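Local coordinates for protein glucose 1-dehydrogenase (Haloferax mediterranei, PDB 2B5V) that oxidises D-glucose to gluconolactone, and several other aldoses likewise, with NADP+ (preferred) or NAD+ as electron acceptor, using a catalytic zinc ion, at residues L148-S153 and E307-A312; L33-D38 and H63-V68. One frame throughout, in Å; residues are numbered along the deposited sequence.

Overall arrangement
Contact 2 comes first along the chain and closes before contact 1 opens. It pairs strands 27-37 and 64-71, antiparallel neighbours in a mixed sheet of the GroES-like catalytic domain. Contact 1 joins the starts of helix 149-164 and helix 306-318, both in the nucleotide-binding, Rossmann-type part of the chain. Their centres lie about 13 Å apart, and they touch: Glu150 OE2 is 3.6 Å from Glu64 CG, and Pro151 packs against the same glutamate. The zinc-binding residues are thus divided between them, with Asp38, His63 and Glu64 in contact 2 and Glu150 in contact 1, which brings the metal site to the junction of the two parts, near the bound NADP.

Contact 1 of 2, residues L148-S153 and E307-A312; sequences LIEPIS and EHFEAA
Ile152 and Ala312 meet in a tight contact between two helices of the nucleotide-binding part, which pack at a steep angle, 113° between their directions. Ile152 CG2 lies 3.4 Å from Ala312 CB, tighter than usual for two methyl groups. Alanine suits this place, since the helix axes approach to 8.2 Å and a short side chain fits between them. Ile149 adds its CG2 branch, which reaches both Ala312 CB, at 4.0 Å, and Phe309 CD2. That branch stands anti to the backbone N, leaving the longer CG1 arm to carry CD1 toward the carbonyl of Ala312. Phe309 receives Ser153 on one face, in a CH-pi contact with Ser153 CB 3.9 Å from the ring centroid. Glu150 CG comes obliquely to Phe309 CZ, at 3.7 Å. One step outward, Ser304 touches both Ser153 and Phe309, while His308 is fixed by His305 N at ND1 and by Glu160 at NE2. Leu187 and Met191 of helix 183-194 pack against Ile152. The chemistry is chiefly apolar: the aliphatic stem of Glu150 packs against the phenyl ring, which probably limits the turning of a side chain whose carboxylate serves zinc and substrate.

Contact 2 of 2, residues L33-D38 and H63-V68; sequences LRVGVD and HEAVGV
Asp38 and His63 meet at the end of the strand pair that faces the zinc site. Asp38 OD2 lies in the plane of the imidazole at its edge, 3.3 Å from His63 NE2; the hydrogen bond, seen with no metal in the coordinates, is weak and bent, at 139°. With CG trans to its backbone N (chi1 -165°), the Asp38 carboxylate is directed at His63 and Glu64. Its OD1 stands 3.7 Å from Glu64 OE1, the two side chains crossing at about a right angle, their carboxylate planes turned 33° apart. The nearness of the two carboxylates is consistent with a shared role as zinc ligands, and Lys349 makes a salt bridge with Glu64 OE2. An alanine at Asp38 would probably cost the metal site one ligand and leave His63 NE2 without this weak acceptor. This end of the contact is the looser one: a water bridges the backbone, donating to Gly36 O at 2.8 Å and accepting from His63 N.

Farther along, direct bonds take over, beginning with Gly36 N to Glu64 O at 2.7 Å. Gly36 suits its place, because a side chain there would collide with the Glu64 carboxylate. The pairing is antiparallel, within the sheet of the GroES-like domain characteristic of zinc-containing alcohol dehydrogenases, and it holds a classic beta bulge: Leu33 and Arg34 both face Val66. Val66 O accepts from Leu33 N at 3.0 Å and more weakly from Arg34 N, while Val66 N donates to Arg34 O. Valines, an alanine and a leucine make this closely packed part. Val35 CG2 meets Ala65 CB at 4.1 Å on one face, with Met124 and Tyr123 nearby, and Leu33 CG lies 3.7 Å from Gly67 CA. On the other face the extended Arg34 chain leads away from Val66 to a salt bridge with Glu353.

Contact 1 of 2, residues L148-S153 and E307-A312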
ATOM      1  N   LEU A 148      28.170   4.372  -1.054  1.00 21.36           N
ATOM      2  CA  LEU A 148      27.089   3.437  -1.406  1.00 18.29           C
ATOM      3  C   LEU A 148      26.089   3.194  -0.251  1.00 16.20           C
ATOM      4  O   LEU A 148      24.991   2.617  -0.454  1.00 22.61           O
ATOM      5  CB  LEU A 148      27.662   2.085  -1.848  1.00 20.69           C
ATOM      6  CG  LEU A 148      28.384   2.030  -3.202  1.00 23.12           C
ATOM      7  CD1 LEU A 148      28.827   0.600  -3.482  1.00 23.43           C
ATOM      8  CD2 LEU A 148      27.438   2.530  -4.319  1.00 23.21           C
ATOM      9  N   ILE A 149      26.456   3.608   0.951  1.00 20.19           N
ATOM     10  CA  ILE A 149      25.578   3.423   2.106  1.00 17.09           C
ATOM     11  C   ILE A 149      24.247   4.211   1.931  1.00 22.53           C
ATOM     12  O   ILE A 149      23.156   3.695   2.213  1.00 22.53           O
ATOM     13  CB  ILE A 149      26.337   3.853   3.414  1.00 16.19           C
ATOM     14  CG1 ILE A 149      27.497   2.865   3.688  1.00 26.26           C
ATOM     15  CG2 ILE A 149      25.373   3.856   4.622  1.00 17.44           C
ATOM     16  CD1 ILE A 149      27.052   1.359   3.861  1.00 19.56           C
ATOM     17  N   GLU A 150      24.327   5.438   1.423  1.00 21.67           N
ATOM     18  CA  GLU A 150      23.115   6.238   1.249  1.00 20.41           C
ATOM     19  C   GLU A 150      22.140   5.554   0.270  1.00 19.58           C
ATOM     20  O   GLU A 150      20.982   5.333   0.623  1.00 20.93           O
ATOM     21  CB  GLU A 150      23.468   7.702   0.859  1.00 18.09           C
ATOM     22  CG  GLU A 150      22.282   8.706   0.989  1.00 15.39           C
ATOM     23  CD  GLU A 150      21.373   8.727  -0.239  1.00 20.66           C
ATOM     24  OE1 GLU A 150      20.289   9.363  -0.181  1.00 25.65           O
ATOM     25  OE2 GLU A 150      21.750   8.121  -1.266  1.00 24.02           O
ATOM     26  N   PRO A 151      22.580   5.174  -0.950  1.00 17.07           N
ATOM     27  CA  PRO A 151      21.608   4.510  -1.851  1.00 20.21           C
ATOM     28  C   PRO A 151      21.093   3.166  -1.305  1.00 22.17           C
ATOM     29  O   PRO A 151      19.908   2.794  -1.505  1.00 17.30           O
ATOM     30  CB  PRO A 151      22.386   4.367  -3.191  1.00 21.49           C
ATOM     31  CG  PRO A 151      23.841   4.647  -2.791  1.00 16.19           C
ATOM     32  CD  PRO A 151      23.754   5.653  -1.696  1.00 17.39           C
ATOM     33  N   ILE A 152      21.957   2.432  -0.599  1.00 20.71           N
ATOM     34  CA  ILE A 152      21.506   1.172   0.014  1.00 23.90           C
ATOM     35  C   ILE A 152      20.421   1.527   1.057  1.00 17.77           C
ATOM     36  O   ILE A 152      19.427   0.771   1.187  1.00 19.90           O
ATOM     37  CB  ILE A 152      22.686   0.390   0.693  1.00 25.41           C
ATOM     38  CG1 ILE A 152      23.604  -0.163  -0.407  1.00 21.55           C
ATOM     39  CG2 ILE A 152      22.145  -0.775   1.596  1.00 17.52           C
ATOM     40  CD1 ILE A 152      24.972  -0.728   0.105  1.00 23.36           C
ATOM     41  N   SER A 153      20.592   2.686   1.735  1.00 16.99           N
ATOM     42  CA  SER A 153      19.645   3.249   2.768  1.00 19.94           C
ATOM     43  C   SER A 153      18.255   3.374   2.175  1.00 20.55           C
ATOM     44  O   SER A 153      17.239   3.064   2.818  1.00 18.22           O
ATOM     45  CB  SER A 153      20.030   4.736   3.216  1.00  8.02           C
ATOM     46  OG  SER A 153      20.829   4.651   4.364  1.00 55.72           O
ATOM     47  N   GLU A 307      18.367   4.779  11.113  1.00 25.13           N
ATOM     48  CA  GLU A 307      18.192   3.341  11.248  1.00 31.91           C
ATOM     49  C   GLU A 307      18.436   2.580   9.945  1.00 22.43           C
ATOM     50  O   GLU A 307      18.930   1.466   9.961  1.00 18.41           O
ATOM     51  CB  GLU A 307      16.778   3.033  11.762  1.00 36.90           C
ATOM     52  CG  GLU A 307      16.426   3.751  13.064  1.00 78.91           C
ATOM     53  CD  GLU A 307      15.126   3.246  13.683  1.00 93.36           C
ATOM     54  OE1 GLU A 307      15.083   2.072  14.109  1.00 97.68           O
ATOM     55  OE2 GLU A 307      14.149   4.022  13.738  1.00 99.70           O
ATOM     56  N   HIS A 308      18.109   3.191   8.812  1.00 24.03           N
ATOM     57  CA  HIS A 308      18.283   2.548   7.499  1.00 17.49           C
ATOM     58  C   HIS A 308      19.756   2.568   7.054  1.00 18.86           C
ATOM     59  O   HIS A 308      20.231   1.645   6.402  1.00 21.42           O
ATOM     60  CB  HIS A 308      17.409   3.291   6.478  1.00 12.89           C
ATOM     61  CG  HIS A 308      15.978   3.374   6.887  1.00 19.35           C
ATOM     62  ND1 HIS A 308      15.302   4.569   7.024  1.00 26.86           N
ATOM     63  CD2 HIS A 308      15.093   2.398   7.220  1.00 27.43           C
ATOM     64  CE1 HIS A 308      14.063   4.324   7.424  1.00 29.43           C
ATOM     65  NE2 HIS A 308      13.914   3.016   7.553  1.00 20.03           N
ATOM     66  N   PHE A 309      20.461   3.644   7.421  1.00 17.42           N
ATOM     67  CA  PHE A 309      21.877   3.783   7.110  1.00 19.20           C
ATOM     68  C   PHE A 309      22.596   2.708   7.951  1.00 16.48           C
ATOM     69  O   PHE A 309      23.525   2.062   7.473  1.00 17.93           O
ATOM     70  CB  PHE A 309      22.383   5.195   7.514  1.00 19.91           C
ATOM     71  CG  PHE A 309      22.075   6.288   6.492  1.00 16.44           C
ATOM     72  CD1 PHE A 309      20.776   6.705   6.256  1.00 18.46           C
ATOM     73  CD2 PHE A 309      23.110   6.892   5.773  1.00 20.06           C
ATOM     74  CE1 PHE A 309      20.506   7.701   5.323  1.00 22.85           C
ATOM     75  CE2 PHE A 309      22.853   7.893   4.839  1.00 25.04           C
ATOM     76  CZ  PHE A 309      21.539   8.297   4.613  1.00 20.18           C
ATOM     77  N   GLU A 310      22.177   2.533   9.211  1.00 20.41           N
ATOM     78  CA  GLU A 310      22.797   1.495  10.064  1.00 19.64           C
ATOM     79  C   GLU A 310      22.551   0.105   9.510  1.00 23.64           C
ATOM     80  O   GLU A 310      23.463  -0.736   9.488  1.00 23.23           O
ATOM     81  CB  GLU A 310      22.258   1.558  11.504  1.00 22.86           C
ATOM     82  CG  GLU A 310      22.858   2.703  12.309  1.00 27.98           C
ATOM     83  CD  GLU A 310      22.279   2.792  13.709  1.00 42.21           C
ATOM     84  OE1 GLU A 310      21.686   1.804  14.181  1.00 45.10           O
ATOM     85  OE2 GLU A 310      22.427   3.844  14.336  1.00 39.82           O
ATOM     86  N   ALA A 311      21.326  -0.157   9.069  1.00 22.05           N
ATOM     87  CA  ALA A 311      21.027  -1.458   8.494  1.00 15.55           C
ATOM     88  C   ALA A 311      21.819  -1.656   7.213  1.00 19.60           C
ATOM     89  O   ALA A 311      22.238  -2.777   6.895  1.00 22.19           O
ATOM     90  CB  ALA A 311      19.538  -1.582   8.191  1.00 17.54           C
ATOM     91  N   ALA A 312      22.022  -0.565   6.468  1.00 19.99           N
ATOM     92  CA  ALA A 312      22.780  -0.648   5.217  1.00 20.48           C
ATOM     93  C   ALA A 312      24.215  -1.192   5.449  1.00 20.98           C
ATOM     94  O   ALA A 312      24.757  -1.883   4.578  1.00 19.99           O
ATOM     95  CB  ALA A 312      22.873   0.751   4.537  1.00 19.98           C
TER

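Contact 2 of 2, residues L33-D38 and H63-V68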
ATOM      1  N   LEU A  33      35.883  12.280   1.866  1.00 18.92           N
ATOM      2  CA  LEU A  33      36.754  11.263   1.240  1.00 21.70           C
ATOM      3  C   LEU A  33      36.306  11.030  -0.216  1.00 23.92           C
ATOM      4  O   LEU A  33      37.067  11.317  -1.155  1.00 24.30           O
ATOM      5  CB  LEU A  33      36.701   9.931   2.015  1.00 18.79           C
ATOM      6  CG  LEU A  33      37.257   9.949   3.461  1.00 25.24           C
ATOM      7  CD1 LEU A  33      36.956   8.614   4.218  1.00 18.90           C
ATOM      8  CD2 LEU A  33      38.765  10.179   3.369  1.00 23.56           C
ATOM      9  N   ARG A  34      35.078  10.515  -0.396  1.00 22.18           N
ATOM     10  CA  ARG A  34      34.515  10.255  -1.733  1.00 19.38           C
ATOM     11  C   ARG A  34      33.042  10.622  -1.757  1.00 27.38           C
ATOM     12  O   ARG A  34      32.363  10.510  -0.742  1.00 24.20           O
ATOM     13  CB  ARG A  34      34.649   8.774  -2.123  1.00 20.08           C
ATOM     14  CG  ARG A  34      36.076   8.348  -2.361  1.00 22.80           C
ATOM     15  CD  ARG A  34      36.187   6.853  -2.702  1.00 24.75           C
ATOM     16  NE  ARG A  34      37.569   6.506  -3.064  1.00 34.87           N
ATOM     17  CZ  ARG A  34      37.952   5.313  -3.517  1.00 43.27           C
ATOM     18  NH1 ARG A  34      37.073   4.333  -3.659  1.00 27.19           N
ATOM     19  NH2 ARG A  34      39.212   5.107  -3.864  1.00 37.95           N
ATOM     20  N   VAL A  35      32.560  11.092  -2.907  1.00 22.59           N
ATOM     21  CA  VAL A  35      31.169  11.478  -3.060  1.00 20.37           C
ATOM     22  C   VAL A  35      30.695  10.820  -4.329  1.00 21.78           C
ATOM     23  O   VAL A  35      31.345  10.936  -5.365  1.00 21.82           O
ATOM     24  CB  VAL A  35      31.001  13.023  -3.174  1.00 23.31           C
ATOM     25  CG1 VAL A  35      29.528  13.373  -3.272  1.00 20.44           C
ATOM     26  CG2 VAL A  35      31.596  13.718  -1.929  1.00 20.50           C
ATOM     27  N   GLY A  36      29.574  10.113  -4.250  1.00 19.80           N
ATOM     28  CA  GLY A  36      29.060   9.425  -5.419  1.00 19.69           C
ATOM     29  C   GLY A  36      28.303  10.384  -6.321  1.00 20.41           C
ATOM     30  O   GLY A  36      27.830  11.433  -5.860  1.00 23.31           O
ATOM     31  N   VAL A  37      28.218  10.050  -7.610  1.00 25.04           N
ATOM     32  CA  VAL A  37      27.477  10.892  -8.539  1.00 23.66           C
ATOM     33  C   VAL A  37      26.191  10.155  -8.824  1.00 34.29           C
ATOM     34  O   VAL A  37      26.183   8.939  -9.026  1.00 29.60           O
ATOM     35  CB  VAL A  37      28.219  11.137  -9.870  1.00 29.05           C
ATOM     36  CG1 VAL A  37      27.294  11.836 -10.845  1.00 31.31           C
ATOM     37  CG2 VAL A  37      29.446  11.991  -9.634  1.00 25.84           C
ATOM     38  N   ASP A  38      25.099  10.899  -8.864  1.00 31.17           N
ATOM     39  CA  ASP A  38      23.798  10.301  -9.080  1.00 29.08           C
ATOM     40  C   ASP A  38      22.968  11.031 -10.136  1.00 30.90           C
ATOM     41  O   ASP A  38      23.338  12.111 -10.602  1.00 38.90           O
ATOM     42  CB  ASP A  38      23.062  10.325  -7.742  1.00 42.67           C
ATOM     43  CG  ASP A  38      21.862   9.436  -7.727  1.00 33.09           C
ATOM     44  OD1 ASP A  38      21.984   8.288  -8.190  1.00 57.59           O
ATOM     45  OD2 ASP A  38      20.824   9.902  -7.237  1.00 31.48           O
ATOM     46  N   HIS A  63      25.027  14.186  -2.788  1.00 20.12           N
ATOM     47  CA  HIS A  63      24.309  13.817  -1.584  1.00 26.18           C
ATOM     48  C   HIS A  63      24.722  12.431  -1.069  1.00 26.10           C
ATOM     49  O   HIS A  63      24.302  12.055   0.012  1.00 24.80           O
ATOM     50  CB  HIS A  63      22.789  13.872  -1.817  1.00 18.20           C
ATOM     51  CG  HIS A  63      22.311  12.946  -2.899  1.00 24.10           C
ATOM     52  ND1 HIS A  63      21.796  11.695  -2.638  1.00 28.71           N
ATOM     53  CD2 HIS A  63      22.251  13.100  -4.246  1.00 20.57           C
ATOM     54  CE1 HIS A  63      21.432  11.118  -3.775  1.00 20.57           C
ATOM     55  NE2 HIS A  63      21.698  11.951  -4.765  1.00 29.81           N
ATOM     56  N   GLU A  64      25.544  11.692  -1.825  1.00 23.83           N
ATOM     57  CA  GLU A  64      26.012  10.354  -1.402  1.00 25.05           C
ATOM     58  C   GLU A  64      27.478  10.527  -0.997  1.00 29.13           C
ATOM     59  O   GLU A  64      28.366  10.550  -1.851  1.00 25.59           O
ATOM     60  CB  GLU A  64      25.953   9.350  -2.555  1.00 16.20           C
ATOM     61  CG  GLU A  64      24.566   9.222  -3.185  1.00 23.43           C
ATOM     62  CD  GLU A  64      24.593   8.314  -4.380  1.00 29.92           C
ATOM     63  OE1 GLU A  64      23.510   7.865  -4.832  1.00 33.97           O
ATOM     64  OE2 GLU A  64      25.724   8.064  -4.867  1.00 31.19           O
ATOM     65  N   ALA A  65      27.747  10.603   0.295  1.00 22.28           N
ATOM     66  CA  ALA A  65      29.115  10.871   0.710  1.00 23.49           C
ATOM     67  C   ALA A  65      29.621  10.038   1.872  1.00 23.05           C
ATOM     68  O   ALA A  65      28.840   9.427   2.604  1.00 27.00           O
ATOM     69  CB  ALA A  65      29.218  12.374   1.088  1.00 18.74           C
ATOM     70  N   VAL A  66      30.947  10.031   2.026  1.00 22.05           N
ATOM     71  CA  VAL A  66      31.587   9.368   3.144  1.00 21.36           C
ATOM     72  C   VAL A  66      32.787  10.257   3.460  1.00 23.83           C
ATOM     73  O   VAL A  66      33.403  10.799   2.549  1.00 22.06           O
ATOM     74  CB  VAL A  66      32.059   7.912   2.832  1.00 21.50           C
ATOM     75  CG1 VAL A  66      33.023   7.880   1.622  1.00 19.97           C
ATOM     76  CG2 VAL A  66      32.773   7.342   4.094  1.00 18.96           C
ATOM     77  N   GLY A  67      33.082  10.437   4.743  1.00 26.11           N
ATOM     78  CA  GLY A  67      34.202  11.275   5.128  1.00 22.50           C
ATOM     79  C   GLY A  67      34.782  10.858   6.461  1.00 23.13           C
ATOM     80  O   GLY A  67      34.300   9.892   7.095  1.00 23.55           O
ATOM     81  N   VAL A  68      35.807  11.577   6.897  1.00 24.43           N
ATOM     82  CA  VAL A  68      36.441  11.282   8.185  1.00 26.38           C
ATOM     83  C   VAL A  68      36.333  12.508   9.097  1.00 22.51           C
ATOM     84  O   VAL A  68      36.503  13.643   8.660  1.00 25.44           O
ATOM     85  CB  VAL A  68      37.921  10.862   7.979  1.00 32.39           C
ATOM     86  CG1 VAL A  68      38.674  11.958   7.251  1.00 40.37           C
ATOM     87  CG2 VAL A  68      38.568  10.532   9.316  1.00 31.62           C
TER
HETATM   88  O   HOH W   1      25.366  12.458  -5.083  1.00 24.32           O